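Local atomic coordinates of Alpha/beta hydrolase fold protein (Chitinophaga pinensis, PDB entry 4PW0), a protein that probably acts as a hydrolase of the alpha/beta hydrolase fold, though its substrate is not known. Residues A[49-54]-A[182-187]; A[161-166]-A[176-181]. One frame throughout, in Å; residues are numbered along the deposited sequence.

Contact 1: residues A[49-54]-A[182-187]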
ATOM      1  N   LEU A  49     -19.192   8.313 -17.680  1.00 16.45           N
ATOM      2  CA  LEU A  49     -18.636   7.050 -18.019  1.00 17.08           C
ATOM      3  C   LEU A  49     -17.222   7.168 -18.622  1.00 18.82           C
ATOM      4  O   LEU A  49     -16.366   6.284 -18.405  1.00 18.58           O
ATOM      5  CB  LEU A  49     -19.505   6.285 -19.021  1.00 18.54           C
ATOM      6  CG  LEU A  49     -20.861   5.842 -18.466  1.00 19.72           C
ATOM      7  CD1 LEU A  49     -21.809   5.472 -19.607  1.00 21.88           C
ATOM      8  CD2 LEU A  49     -20.704   4.653 -17.521  1.00 20.97           C
ATOM      9  N   ASP A  50     -17.002   8.274 -19.355  1.00 18.25           N
ATOM     10  CA  ASP A  50     -15.797   8.546 -20.112  0.60 19.57           C
ATOM     11  C   ASP A  50     -14.633   9.136 -19.257  1.00 17.54           C
ATOM     12  O   ASP A  50     -13.534   9.386 -19.773  1.00 19.75           O
ATOM     13  CB  ASP A  50     -16.136   9.506 -21.280  0.60 18.76           C
ATOM     14  CG  ASP A  50     -17.145   8.928 -22.270  0.60 21.78           C
ATOM     15  OD1 ASP A  50     -17.185   7.675 -22.507  0.60 22.46           O
ATOM     16  OD2 ASP A  50     -17.903   9.807 -22.793  0.60 20.82           O
ATOM     17  N   ASN A  51     -14.918   9.382 -17.970  1.00 16.66           N
ATOM     18  CA  ASN A  51     -13.857   9.845 -17.041  1.00 15.63           C
ATOM     19  C   ASN A  51     -13.136   8.709 -16.367  1.00 16.23           C
ATOM     20  O   ASN A  51     -12.137   8.910 -15.669  1.00 17.91           O
ATOM     21  CB  ASN A  51     -14.456  10.790 -16.023  1.00 15.81           C
ATOM     22  CG  ASN A  51     -14.867  12.102 -16.659  1.00 17.07           C
ATOM     23  OD1 ASN A  51     -16.026  12.325 -17.050  1.00 19.42           O
ATOM     24  ND2 ASN A  51     -13.867  12.985 -16.844  1.00 19.42           N
ATOM     25  N   TRP A  52     -13.614   7.461 -16.537  1.00 15.21           N
ATOM     26  CA  TRP A  52     -12.870   6.307 -16.080  1.00 16.10           C
ATOM     27  C   TRP A  52     -11.609   6.105 -16.915  1.00 16.96           C
ATOM     28  O   TRP A  52     -11.661   6.208 -18.149  1.00 18.94           O
ATOM     29  CB  TRP A  52     -13.723   5.029 -16.080  1.00 16.59           C
ATOM     30  CG  TRP A  52     -14.789   5.022 -15.041  1.00 15.90           C
ATOM     31  CD1 TRP A  52     -16.150   5.199 -15.243  1.00 17.95           C
ATOM     32  CD2 TRP A  52     -14.614   4.846 -13.640  1.00 15.71           C
ATOM     33  NE1 TRP A  52     -16.813   5.183 -14.042  1.00 17.33           N
ATOM     34  CE2 TRP A  52     -15.900   4.932 -13.045  1.00 16.51           C
ATOM     35  CE3 TRP A  52     -13.507   4.616 -12.812  1.00 16.31           C
ATOM     36  CZ2 TRP A  52     -16.086   4.864 -11.663  1.00 16.50           C
ATOM     37  CZ3 TRP A  52     -13.697   4.516 -11.454  1.00 17.57           C
ATOM     38  CH2 TRP A  52     -14.983   4.649 -10.887  1.00 16.60           C
ATOM     39  N   ASP A  53     -10.513   5.756 -16.257  1.00 15.92           N
ATOM     40  CA  ASP A  53      -9.232   5.540 -16.918  1.00 16.98           C
ATOM     41  C   ASP A  53      -9.287   4.166 -17.577  1.00 16.65           C
ATOM     42  O   ASP A  53      -9.448   3.154 -16.893  1.00 16.69           O
ATOM     43  CB  ASP A  53      -8.153   5.570 -15.848  1.00 16.95           C
ATOM     44  CG  ASP A  53      -6.748   5.470 -16.369  1.00 19.59           C
ATOM     45  OD1 ASP A  53      -6.515   5.110 -17.566  1.00 18.95           O
ATOM     46  OD2 ASP A  53      -5.846   5.791 -15.538  1.00 20.69           O
ATOM     47  N   PRO A  54      -9.148   4.140 -18.932  1.00 16.48           N
ATOM     48  CA  PRO A  54      -9.153   2.824 -19.581  1.00 18.12           C
ATOM     49  C   PRO A  54      -8.075   1.860 -19.115  1.00 18.42           C
ATOM     50  O   PRO A  54      -8.316   0.657 -19.074  1.00 19.77           O
ATOM     51  CB  PRO A  54      -8.933   3.163 -21.067  1.00 19.43           C
ATOM     52  CG  PRO A  54      -8.341   4.502 -21.111  1.00 22.80           C
ATOM     53  CD  PRO A  54      -8.857   5.240 -19.877  1.00 17.62           C
ATOM     54  N   GLY A 182      -4.635  12.152 -22.125  1.00 18.68           N
ATOM     55  CA  GLY A 182      -4.585  11.423 -23.375  1.00 19.71           C
ATOM     56  C   GLY A 182      -5.296  10.085 -23.276  1.00 18.98           C
ATOM     57  O   GLY A 182      -5.950   9.651 -24.214  1.00 21.36           O
ATOM     58  N   ARG A 183      -5.163   9.373 -22.143  1.00 18.82           N
ATOM     59  CA  ARG A 183      -5.857   8.122 -21.989  1.00 18.43           C
ATOM     60  C   ARG A 183      -7.377   8.348 -22.076  1.00 19.10           C
ATOM     61  O   ARG A 183      -8.065   7.491 -22.636  1.00 20.55           O
ATOM     62  CB  ARG A 183      -5.478   7.421 -20.710  1.00 18.16           C
ATOM     63  CG  ARG A 183      -4.020   6.974 -20.683  1.00 18.44           C
ATOM     64  CD  ARG A 183      -3.676   5.869 -19.731  1.00 18.40           C
ATOM     65  NE  ARG A 183      -4.039   6.231 -18.366  1.00 17.42           N
ATOM     66  CZ  ARG A 183      -3.321   7.027 -17.572  1.00 16.84           C
ATOM     67  NH1 ARG A 183      -2.185   7.563 -17.991  1.00 18.82           N
ATOM     68  NH2 ARG A 183      -3.805   7.317 -16.359  1.00 16.74           N
ATOM     69  N   LEU A 184      -7.880   9.479 -21.597  1.00 19.17           N
ATOM     70  CA  LEU A 184      -9.330   9.802 -21.634  1.00 20.58           C
ATOM     71  C   LEU A 184      -9.812  10.128 -23.053  1.00 22.41           C
ATOM     72  O   LEU A 184     -11.014  10.149 -23.319  1.00 24.66           O
ATOM     73  CB  LEU A 184      -9.687  10.965 -20.712  1.00 21.48           C
ATOM     74  CG  LEU A 184      -9.430  10.624 -19.230  1.00 22.74           C
ATOM     75  CD1 LEU A 184      -9.881  11.783 -18.378  1.00 23.48           C
ATOM     76  CD2 LEU A 184     -10.088   9.366 -18.742  1.00 23.06           C
ATOM     77  N   TYR A 185      -8.849  10.309 -23.979  1.00 21.93           N
ATOM     78  CA  TYR A 185      -9.120  10.518 -25.421  1.00 19.68           C
ATOM     79  C   TYR A 185      -9.409   9.218 -26.184  1.00 22.69           C
ATOM     80  O   TYR A 185      -9.898   9.255 -27.351  1.00 25.25           O
ATOM     81  CB  TYR A 185      -7.987  11.292 -26.050  1.00 21.57           C
ATOM     82  CG  TYR A 185      -8.164  12.035 -27.404  1.00 19.94           C
ATOM     83  CD1 TYR A 185      -9.079  13.067 -27.545  1.00 22.88           C
ATOM     84  CD2 TYR A 185      -7.310  11.779 -28.474  1.00 22.06           C
ATOM     85  CE1 TYR A 185      -9.177  13.796 -28.746  1.00 23.36           C
ATOM     86  CE2 TYR A 185      -7.399  12.494 -29.662  1.00 23.05           C
ATOM     87  CZ  TYR A 185      -8.345  13.467 -29.810  1.00 21.46           C
ATOM     88  OH  TYR A 185      -8.437  14.214 -31.003  1.00 21.43           O
ATOM     89  N   GLU A 186      -9.047   8.113 -25.588  1.00 20.91           N
ATOM     90  CA  GLU A 186      -9.077   6.828 -26.249  1.00 24.47           C
ATOM     91  C   GLU A 186     -10.473   6.404 -26.668  1.00 26.30           C
ATOM     92  O   GLU A 186     -10.593   5.765 -27.740  1.00 35.18           O
ATOM     93  CB  GLU A 186      -8.443   5.727 -25.403  1.00 25.89           C
ATOM     94  CG  GLU A 186      -8.163   4.469 -26.239  1.00 30.36           C
ATOM     95  CD  GLU A 186      -8.374   3.181 -25.557  1.00 31.67           C
ATOM     96  OE1 GLU A 186      -9.042   3.133 -24.528  1.00 40.31           O
ATOM     97  OE2 GLU A 186      -7.868   2.185 -26.070  1.00 44.44           O
ATOM     98  N   ARG A 187     -11.498   6.770 -25.886  1.00 24.06           N
ATOM     99  CA  ARG A 187     -12.874   6.443 -26.246  1.00 29.40           C
ATOM    100  C   ARG A 187     -13.248   7.375 -27.345  1.00 22.45           C
ATOM    101  O   ARG A 187     -13.506   8.586 -27.120  1.00 25.50           O
ATOM    102  CB  ARG A 187     -13.826   6.577 -25.033  1.00 29.43           C
ATOM    103  CG  ARG A 187     -15.299   6.314 -25.264  1.00 30.98           C
ATOM    104  CD  ARG A 187     -15.722   4.880 -25.045  1.00 21.84           C
ATOM    105  NE  ARG A 187     -17.117   4.674 -25.431  1.00 18.79           N
ATOM    106  CZ  ARG A 187     -17.745   3.513 -25.273  1.00 19.80           C
ATOM    107  NH1 ARG A 187     -17.126   2.465 -24.763  1.00 20.15           N
ATOM    108  NH2 ARG A 187     -19.006   3.425 -25.619  1.00 20.39           N
TER
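Arg-183 meets Asp-53 side-on, with two nitrogens gripping one oxygen each. NE points almost straight at the acceptor, NE to OD1 of Asp-53 2.8 Å at 172°, and NH2 lies 2.7 Å from Asp-53 OD2. The planes of the two groups are 27° apart, in keeping with NH2 reaching its oxygen from above the carboxylate plane, although the carboxylate carbon sits at the guanidinium edge. Asp-53 swings its CG anti to the backbone N (chi1 -175°), which carries the carboxylate across to the arginine. The backbone oxygen of Arg-183 also takes part, touching Pro-54 CG at 3.4 Å; proline suits this first turn of a helix, where the N-H it lacks would have no helical acceptor.

Leu-184 follows, its forked apolar end placing the CD2 methyl among the carbonyl oxygens of Asp-50, Asn-51 and Trp-52, 3.6 Å from Trp-52 O. Glu-186 bends at chi2 and runs past the proline ring in the opposite direction, OE1 3.5 Å from Pro-54 CB. Last comes Arg-187, whose CG rests 3.6 Å from Asp-50 OD1. No N-H is aimed at that oxygen; Asp-50 is held by Arg-29 and the backbone of Asp-192, Arg-187 by carbonyls that include those of His-11 and Ala-14.

Since Asp-53 also caps helix 54-61, its charge probably steadies both that helix start and Arg-183, whose NH2 has a further acceptor in Tyr-266 O.

Contact 2: residues A[161-166]-A[176-181]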
ATOM      1  N   ARG A 161      -7.623  23.073 -14.981  1.00 18.35           N
ATOM      2  CA  ARG A 161      -8.611  22.658 -14.004  0.60 16.94           C
ATOM      3  C   ARG A 161      -8.354  21.186 -13.596  1.00 17.65           C
ATOM      4  O   ARG A 161      -8.386  20.829 -12.402  1.00 17.92           O
ATOM      5  CB  ARG A 161     -10.034  22.850 -14.533  0.60 18.55           C
ATOM      6  CG  ARG A 161     -11.131  22.700 -13.500  0.60 20.45           C
ATOM      7  CD  ARG A 161     -12.535  22.823 -14.084  0.60 21.16           C
ATOM      8  NE  ARG A 161     -13.011  24.217 -14.299  0.60 19.33           N
ATOM      9  CZ  ARG A 161     -14.258  24.528 -14.702  0.60 17.84           C
ATOM     10  NH1 ARG A 161     -15.203  23.606 -14.762  0.60 14.76           N
ATOM     11  NH2 ARG A 161     -14.620  25.790 -14.894  0.60 23.02           N
ATOM     12  N   PHE A 162      -8.131  20.325 -14.597  1.00 16.31           N
ATOM     13  CA  PHE A 162      -7.851  18.907 -14.370  1.00 16.38           C
ATOM     14  C   PHE A 162      -6.577  18.714 -13.531  1.00 15.65           C
ATOM     15  O   PHE A 162      -6.601  17.941 -12.557  1.00 15.95           O
ATOM     16  CB  PHE A 162      -7.703  18.246 -15.737  1.00 16.41           C
ATOM     17  CG  PHE A 162      -7.555  16.728 -15.682  1.00 15.80           C
ATOM     18  CD1 PHE A 162      -8.638  15.915 -15.439  1.00 17.82           C
ATOM     19  CD2 PHE A 162      -6.348  16.149 -15.883  1.00 16.23           C
ATOM     20  CE1 PHE A 162      -8.502  14.525 -15.426  1.00 19.67           C
ATOM     21  CE2 PHE A 162      -6.200  14.772 -15.894  1.00 18.81           C
ATOM     22  CZ  PHE A 162      -7.272  13.961 -15.653  1.00 19.62           C
ATOM     23  N   LEU A 163      -5.492  19.421 -13.853  1.00 16.40           N
ATOM     24  CA  LEU A 163      -4.249  19.267 -13.102  1.00 17.23           C
ATOM     25  C   LEU A 163      -4.420  19.825 -11.699  1.00 16.47           C
ATOM     26  O   LEU A 163      -3.904  19.230 -10.718  1.00 17.49           O
ATOM     27  CB  LEU A 163      -3.081  19.917 -13.804  1.00 18.24           C
ATOM     28  CG  LEU A 163      -2.718  19.305 -15.180  1.00 17.37           C
ATOM     29  CD1 LEU A 163      -1.531  20.034 -15.765  1.00 20.32           C
ATOM     30  CD2 LEU A 163      -2.398  17.837 -15.089  1.00 19.78           C
ATOM     31  N   PHE A 164      -5.169  20.909 -11.562  1.00 16.03           N
ATOM     32  CA  PHE A 164      -5.415  21.514 -10.235  1.00 16.37           C
ATOM     33  C   PHE A 164      -6.156  20.558  -9.316  1.00 15.97           C
ATOM     34  O   PHE A 164      -5.829  20.445  -8.119  1.00 17.78           O
ATOM     35  CB  PHE A 164      -6.156  22.861 -10.379  1.00 18.50           C
ATOM     36  CG  PHE A 164      -6.581  23.476  -9.068  1.00 17.39           C
ATOM     37  CD1 PHE A 164      -5.660  24.177  -8.334  1.00 21.90           C
ATOM     38  CD2 PHE A 164      -7.836  23.349  -8.586  1.00 18.50           C
ATOM     39  CE1 PHE A 164      -6.030  24.701  -7.104  1.00 25.04           C
ATOM     40  CE2 PHE A 164      -8.222  23.910  -7.368  1.00 19.17           C
ATOM     41  CZ  PHE A 164      -7.300  24.569  -6.641  1.00 22.14           C
ATOM     42  N   ILE A 165      -7.207  19.929  -9.827  1.00 15.96           N
ATOM     43  CA  ILE A 165      -8.004  19.047  -9.033  1.00 15.51           C
ATOM     44  C   ILE A 165      -7.308  17.739  -8.732  1.00 16.09           C
ATOM     45  O   ILE A 165      -7.548  17.173  -7.655  1.00 16.48           O
ATOM     46  CB  ILE A 165      -9.382  18.805  -9.698  1.00 16.90           C
ATOM     47  CG1 ILE A 165     -10.206  20.097  -9.654  1.00 17.85           C
ATOM     48  CG2 ILE A 165     -10.134  17.645  -9.082  1.00 17.95           C
ATOM     49  CD1 ILE A 165     -10.712  20.568  -8.292  1.00 20.90           C
ATOM     50  N   PHE A 166      -6.584  17.182  -9.686  1.00 14.06           N
ATOM     51  CA  PHE A 166      -6.157  15.789  -9.593  1.00 14.82           C
ATOM     52  C   PHE A 166      -4.681  15.530  -9.353  1.00 14.24           C
ATOM     53  O   PHE A 166      -4.287  14.413  -8.981  1.00 15.01           O
ATOM     54  CB  PHE A 166      -6.619  14.962 -10.799  1.00 13.83           C
ATOM     55  CG  PHE A 166      -8.109  14.777 -10.869  1.00 14.74           C
ATOM     56  CD1 PHE A 166      -8.792  14.024  -9.945  1.00 14.49           C
ATOM     57  CD2 PHE A 166      -8.845  15.339 -11.914  1.00 15.83           C
ATOM     58  CE1 PHE A 166     -10.139  13.824 -10.046  1.00 15.28           C
ATOM     59  CE2 PHE A 166     -10.183  15.168 -11.996  1.00 17.14           C
ATOM     60  CZ  PHE A 166     -10.863  14.395 -11.061  1.00 16.00           C
ATOM     61  N   LYS A 176       2.284  13.162 -15.637  1.00 16.12           N
ATOM     62  CA  LYS A 176       1.399  11.992 -15.534  1.00 16.98           C
ATOM     63  C   LYS A 176      -0.051  12.423 -15.652  1.00 15.17           C
ATOM     64  O   LYS A 176      -0.901  11.616 -16.072  1.00 16.70           O
ATOM     65  CB  LYS A 176       1.697  11.228 -14.248  1.00 16.42           C
ATOM     66  CG  LYS A 176       3.063  10.540 -14.292  1.00 20.43           C
ATOM     67  CD  LYS A 176       3.538   9.811 -13.082  1.00 28.98           C
ATOM     68  CE  LYS A 176       4.864   9.050 -13.353  1.00 32.76           C
ATOM     69  NZ  LYS A 176       4.893   7.883 -14.293  1.00 29.58           N
ATOM     70  N   GLY A 177      -0.367  13.674 -15.316  1.00 15.55           N
ATOM     71  CA  GLY A 177      -1.677  14.243 -15.561  1.00 15.19           C
ATOM     72  C   GLY A 177      -1.958  14.425 -17.049  1.00 16.68           C
ATOM     73  O   GLY A 177      -3.064  14.107 -17.523  1.00 16.31           O
ATOM     74  N   LEU A 178      -0.994  14.963 -17.803  1.00 16.33           N
ATOM     75  CA  LEU A 178      -1.168  15.057 -19.250  1.00 15.87           C
ATOM     76  C   LEU A 178      -1.344  13.654 -19.834  1.00 15.84           C
ATOM     77  O   LEU A 178      -2.203  13.478 -20.731  1.00 18.05           O
ATOM     78  CB  LEU A 178       0.033  15.756 -19.882  1.00 17.66           C
ATOM     79  CG  LEU A 178       0.271  17.219 -19.509  1.00 18.69           C
ATOM     80  CD1 LEU A 178       1.428  17.742 -20.367  1.00 20.91           C
ATOM     81  CD2 LEU A 178      -0.993  18.046 -19.705  1.00 20.20           C
ATOM     82  N   ALA A 179      -0.597  12.652 -19.361  1.00 16.25           N
ATOM     83  CA  ALA A 179      -0.802  11.295 -19.848  1.00 15.42           C
ATOM     84  C   ALA A 179      -2.221  10.807 -19.600  1.00 16.36           C
ATOM     85  O   ALA A 179      -2.833  10.165 -20.459  1.00 17.28           O
ATOM     86  CB  ALA A 179       0.201  10.334 -19.264  1.00 18.04           C
ATOM     87  N   THR A 180      -2.783  11.134 -18.432  1.00 15.75           N
ATOM     88  CA  THR A 180      -4.162  10.739 -18.133  1.00 14.97           C
ATOM     89  C   THR A 180      -5.156  11.380 -19.095  1.00 16.17           C
ATOM     90  O   THR A 180      -6.065  10.707 -19.595  1.00 17.22           O
ATOM     91  CB  THR A 180      -4.527  11.098 -16.702  1.00 14.78           C
ATOM     92  OG1 THR A 180      -3.565  10.549 -15.786  1.00 15.79           O
ATOM     93  CG2 THR A 180      -5.891  10.567 -16.345  1.00 15.49           C
ATOM     94  N   LEU A 181      -4.967  12.661 -19.390  1.00 16.93           N
ATOM     95  CA  LEU A 181      -5.830  13.333 -20.377  1.00 18.36           C
ATOM     96  C   LEU A 181      -5.811  12.611 -21.688  1.00 21.09           C
ATOM     97  O   LEU A 181      -6.865  12.404 -22.300  1.00 21.69           O
ATOM     98  CB  LEU A 181      -5.368  14.741 -20.595  1.00 20.98           C
ATOM     99  CG  LEU A 181      -5.736  15.630 -19.488  1.00 21.62           C
ATOM    100  CD1 LEU A 181      -5.112  17.005 -19.728  1.00 30.56           C
ATOM    101  CD2 LEU A 181      -7.266  15.764 -19.315  1.00 26.17           C
TER
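The helical segments 161-166 and 176-181 run at 120° to each other, their axes 10.1 Å apart at closest approach, and the backbones come nearest at Leu-163 and Gly-177. Glycine suits that point because a CB would point toward the other helix and collide with Leu-163 CD2, which instead settles 3.7 Å from Gly-177 CA.

Phe-162 fills the adjoining space. Its CG stands anti to the backbone N (chi1 -174°), which sets the ring beside Gly-177, Thr-180 and Leu-181. Leu-181 covers one face with a CH-pi contact: CD2 lies 3.7 Å from the centroid of the Phe-162 ring, 16° off the normal. At the rim, CZ of Phe-162 meets Thr-180 CG2 at 3.7 Å, while CE2 approaches Gly-177 O at 3.6 Å. An alanine at Phe-162 would remove the ring, and the methyls of Leu-181 and Thr-180 would probably be left without their aromatic partner, opening a gap between the helices.

Thr-180 serves two needs: its methyl packs on the ring edge, and its OG1 donates to Lys-176 O at 2.9 Å. That carbonyl also accepts from Thr-180 N, the two donors coming from opposite faces of its plane. Beyond this interface, Phe-166 makes edge-to-face contacts with His-44 and Tyr-266. Consecutive helices inserted between strands 127-133 and 226-231, as here, are typical of the cap region of alpha/beta hydrolases.

How the contacts relate
Contacts 1 and 2 have centres 12 Å apart and share helix 171-184, whose 176-181 part packs on helix 158-166 while its C-terminal end, with the turn after it, meets 49-54. In chain order, 49-54 comes first, following strand 39-42; 161-166 and 176-181 come next, and 182-187 follows directly, so the short-range helix pair falls within the much longer span bridged by contact 1. The two also touch, Leu-184 CD1 lying 4.3 Å from Phe-162 CE1, and both lie on the same side of the chain's centre. One continuous helix thus joins the loop leading into helix 54-61 to the neighbouring helix, tying this helical insertion to the sheet-bearing core.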